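Pyruvate kinase 1 (Trypanosoma brucei brucei, PDB 4KCU) catalyses the transfer of a phosphoryl group from phosphoenolpyruvate to ADP, giving pyruvate and ATP in the last step of glycolysis. Local coordinates at residues 22-27 with 328-333. Numbering follows the deposited sequence.
Sequences NRIVCT and VMLSGE. With MLT (D-malate), chain E.
With chi1 at -55°, Thr27 sets OG1 beside its own backbone N, so OG1 can join that N at Leu330 O. OG1 donates at 2.8 Å in the carbonyl plane, on a lone pair; Thr27 N, 3.1 Å from Leu330 O, comes from above that plane, its N-H...O angle of 137° the most bent of the four backbone bonds. OG1 is also hydrogen-bonded to Arg50 of the next strand, 46-52, a second bond that would limit rotation about the threonine CA-CB bond. The remaining backbone bonds, Val328 N to Arg23 O, Val25 N to Val328 O and Leu330 N to Val25 O, have the alternating pattern of parallel strands. Strands 23-27 and 327-330 are the first and last of the eight-stranded parallel barrel, so their pairing, with segment axes approaching to 4.7 Å, closes the TIM barrel of pyruvate kinase. On the face carrying Ile24, Cys26 and Leu330, Leu330 CD1 lies 4.0 Å from Ile24 CG2 and equally near Cys26 SG; Val344 and Met347 of helix 340-356 pack against Leu330 there. Met329 and Val25 occupy the other face: CG of the methionine rests 3.9 Å from Val25 CB, and a bend at chi3 (101°) carries CE to 3.9 Å from D-malate O5. Just past the strand, Ser331 OG is placed 2.5 Å from malate O5, a hydrogen bond so short that its length is doubtful, while Ser331 N is held by Glu333 OE1 at 2.8 Å.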
loop_
_atom_site.group_PDB
_atom_site.type_symbol
_atom_site.label_atom_id
_atom_site.label_comp_id
_atom_site.label_asym_id
_atom_site.label_seq_id
_atom_site.Cartn_x
_atom_site.Cartn_y
_atom_site.Cartn_z
ATOM N N ASN A 22 -27.324 5.516 -3.860
ATOM C CA ASN A 22 -27.320 6.636 -4.777
ATOM C C ASN A 22 -28.722 7.151 -5.056
ATOM O O ASN A 22 -29.727 6.426 -4.868
ATOM C CB ASN A 22 -26.619 6.279 -6.088
ATOM C CG ASN A 22 -25.174 5.889 -5.884
ATOM O OD1 ASN A 22 -24.855 4.708 -5.707
ATOM N ND2 ASN A 22 -24.293 6.879 -5.847
ATOM N N ARG A 23 -28.797 8.372 -5.568
ATOM C CA ARG A 23 -30.046 9.085 -5.619
ATOM C C ARG A 23 -30.332 9.552 -7.047
ATOM O O ARG A 23 -29.400 9.825 -7.815
ATOM C CB ARG A 23 -29.990 10.265 -4.666
ATOM C CG ARG A 23 -29.785 9.858 -3.218
ATOM C CD ARG A 23 -31.073 9.354 -2.601
ATOM N NE ARG A 23 -30.838 8.807 -1.265
ATOM C CZ ARG A 23 -30.679 7.517 -0.977
ATOM N NH1 ARG A 23 -30.588 6.614 -1.944
ATOM N NH2 ARG A 23 -30.502 7.138 0.284
ATOM N N ILE A 24 -31.616 9.552 -7.411
ATOM C CA ILE A 24 -32.080 9.818 -8.779
ATOM C C ILE A 24 -32.865 11.123 -8.903
ATOM O O ILE A 24 -33.869 11.349 -8.197
ATOM C CB ILE A 24 -32.947 8.659 -9.276
ATOM C CG1 ILE A 24 -32.102 7.373 -9.276
ATOM C CG2 ILE A 24 -33.453 8.939 -10.686
ATOM C CD1 ILE A 24 -32.897 6.088 -9.263
ATOM N N VAL A 25 -32.403 11.992 -9.792
ATOM C CA VAL A 25 -33.082 13.229 -10.091
ATOM C C VAL A 25 -33.846 13.036 -11.412
ATOM O O VAL A 25 -33.256 12.614 -12.423
ATOM C CB VAL A 25 -32.057 14.402 -10.260
ATOM C CG1 VAL A 25 -32.765 15.713 -10.585
ATOM C CG2 VAL A 25 -31.199 14.552 -9.024
ATOM N N CYS A 26 -35.130 13.393 -11.418
ATOM C CA CYS A 26 -35.964 13.276 -12.625
ATOM C C CYS A 26 -36.481 14.628 -13.072
ATOM O O CYS A 26 -37.013 15.381 -12.276
ATOM C CB CYS A 26 -37.170 12.376 -12.355
ATOM S SG CYS A 26 -36.704 10.714 -11.834
ATOM N N THR A 27 -36.402 14.891 -14.362
ATOM C CA THR A 27 -36.980 16.101 -14.918
ATOM C C THR A 27 -38.449 15.878 -15.198
ATOM O O THR A 27 -38.830 14.871 -15.813
ATOM C CB THR A 27 -36.260 16.510 -16.204
ATOM O OG1 THR A 27 -34.857 16.624 -15.939
ATOM C CG2 THR A 27 -36.814 17.856 -16.762
ATOM N N VAL A 328 -27.651 10.509 -10.014
ATOM C CA VAL A 328 -27.698 10.443 -11.443
ATOM C C VAL A 328 -29.010 11.015 -11.919
ATOM O O VAL A 328 -29.985 11.007 -11.196
ATOM C CB VAL A 328 -27.502 8.989 -11.935
ATOM C CG1 VAL A 328 -26.039 8.629 -11.843
ATOM C CG2 VAL A 328 -28.325 8.013 -11.094
ATOM N N MET A 329 -29.001 11.593 -13.109
ATOM C CA MET A 329 -30.114 12.417 -13.556
ATOM C C MET A 329 -30.784 11.906 -14.840
ATOM O O MET A 329 -30.145 11.330 -15.710
ATOM C CB MET A 329 -29.683 13.874 -13.723
ATOM C CG MET A 329 -30.851 14.816 -13.967
ATOM S SD MET A 329 -30.417 16.552 -13.730
ATOM C CE MET A 329 -30.213 17.081 -15.420
ATOM N N LEU A 330 -32.083 12.118 -14.937
ATOM C CA LEU A 330 -32.826 11.824 -16.164
ATOM C C LEU A 330 -33.409 13.126 -16.656
ATOM O O LEU A 330 -33.840 13.977 -15.851
ATOM C CB LEU A 330 -33.951 10.832 -15.875
ATOM C CG LEU A 330 -33.426 9.516 -15.333
ATOM C CD1 LEU A 330 -34.492 8.739 -14.588
ATOM C CD2 LEU A 330 -32.830 8.695 -16.469
ATOM N N SER A 331 -33.423 13.299 -17.963
ATOM C CA SER A 331 -33.961 14.521 -18.547
ATOM C C SER A 331 -35.155 14.197 -19.415
ATOM O O SER A 331 -36.238 13.910 -18.894
ATOM C CB SER A 331 -32.885 15.245 -19.341
ATOM O OG SER A 331 -31.939 15.772 -18.425
ATOM N N GLY A 332 -34.953 14.188 -20.730
ATOM C CA GLY A 332 -36.011 13.783 -21.642
ATOM C C GLY A 332 -36.592 12.419 -21.288
ATOM O O GLY A 332 -37.777 12.161 -21.533
ATOM N N GLU A 333 -35.777 11.544 -20.704
ATOM C CA GLU A 333 -36.231 10.190 -20.418
ATOM C C GLU A 333 -37.531 10.202 -19.600
ATOM O O GLU A 333 -38.415 9.333 -19.797
ATOM C CB GLU A 333 -35.143 9.378 -19.676
ATOM C CG GLU A 333 -33.842 9.137 -20.447
ATOM C CD GLU A 333 -32.747 10.143 -20.071
ATOM O OE1 GLU A 333 -33.079 11.325 -19.881
ATOM O OE2 GLU A 333 -31.563 9.747 -19.943
HETATM C C1 MLT E . -26.916 19.793 -19.910
HETATM O O1 MLT E . -26.450 20.547 -20.814
HETATM O O2 MLT E . -26.517 18.628 -19.658
HETATM C C2 MLT E . -28.240 20.260 -19.245
HETATM O O3 MLT E . -28.084 21.392 -18.434
HETATM C C3 MLT E . -29.012 19.150 -18.529
HETATM C C4 MLT E . -30.056 18.676 -19.560
HETATM O O4 MLT E . -29.903 19.070 -20.747
HETATM O O5 MLT E . -30.985 17.963 -19.151
#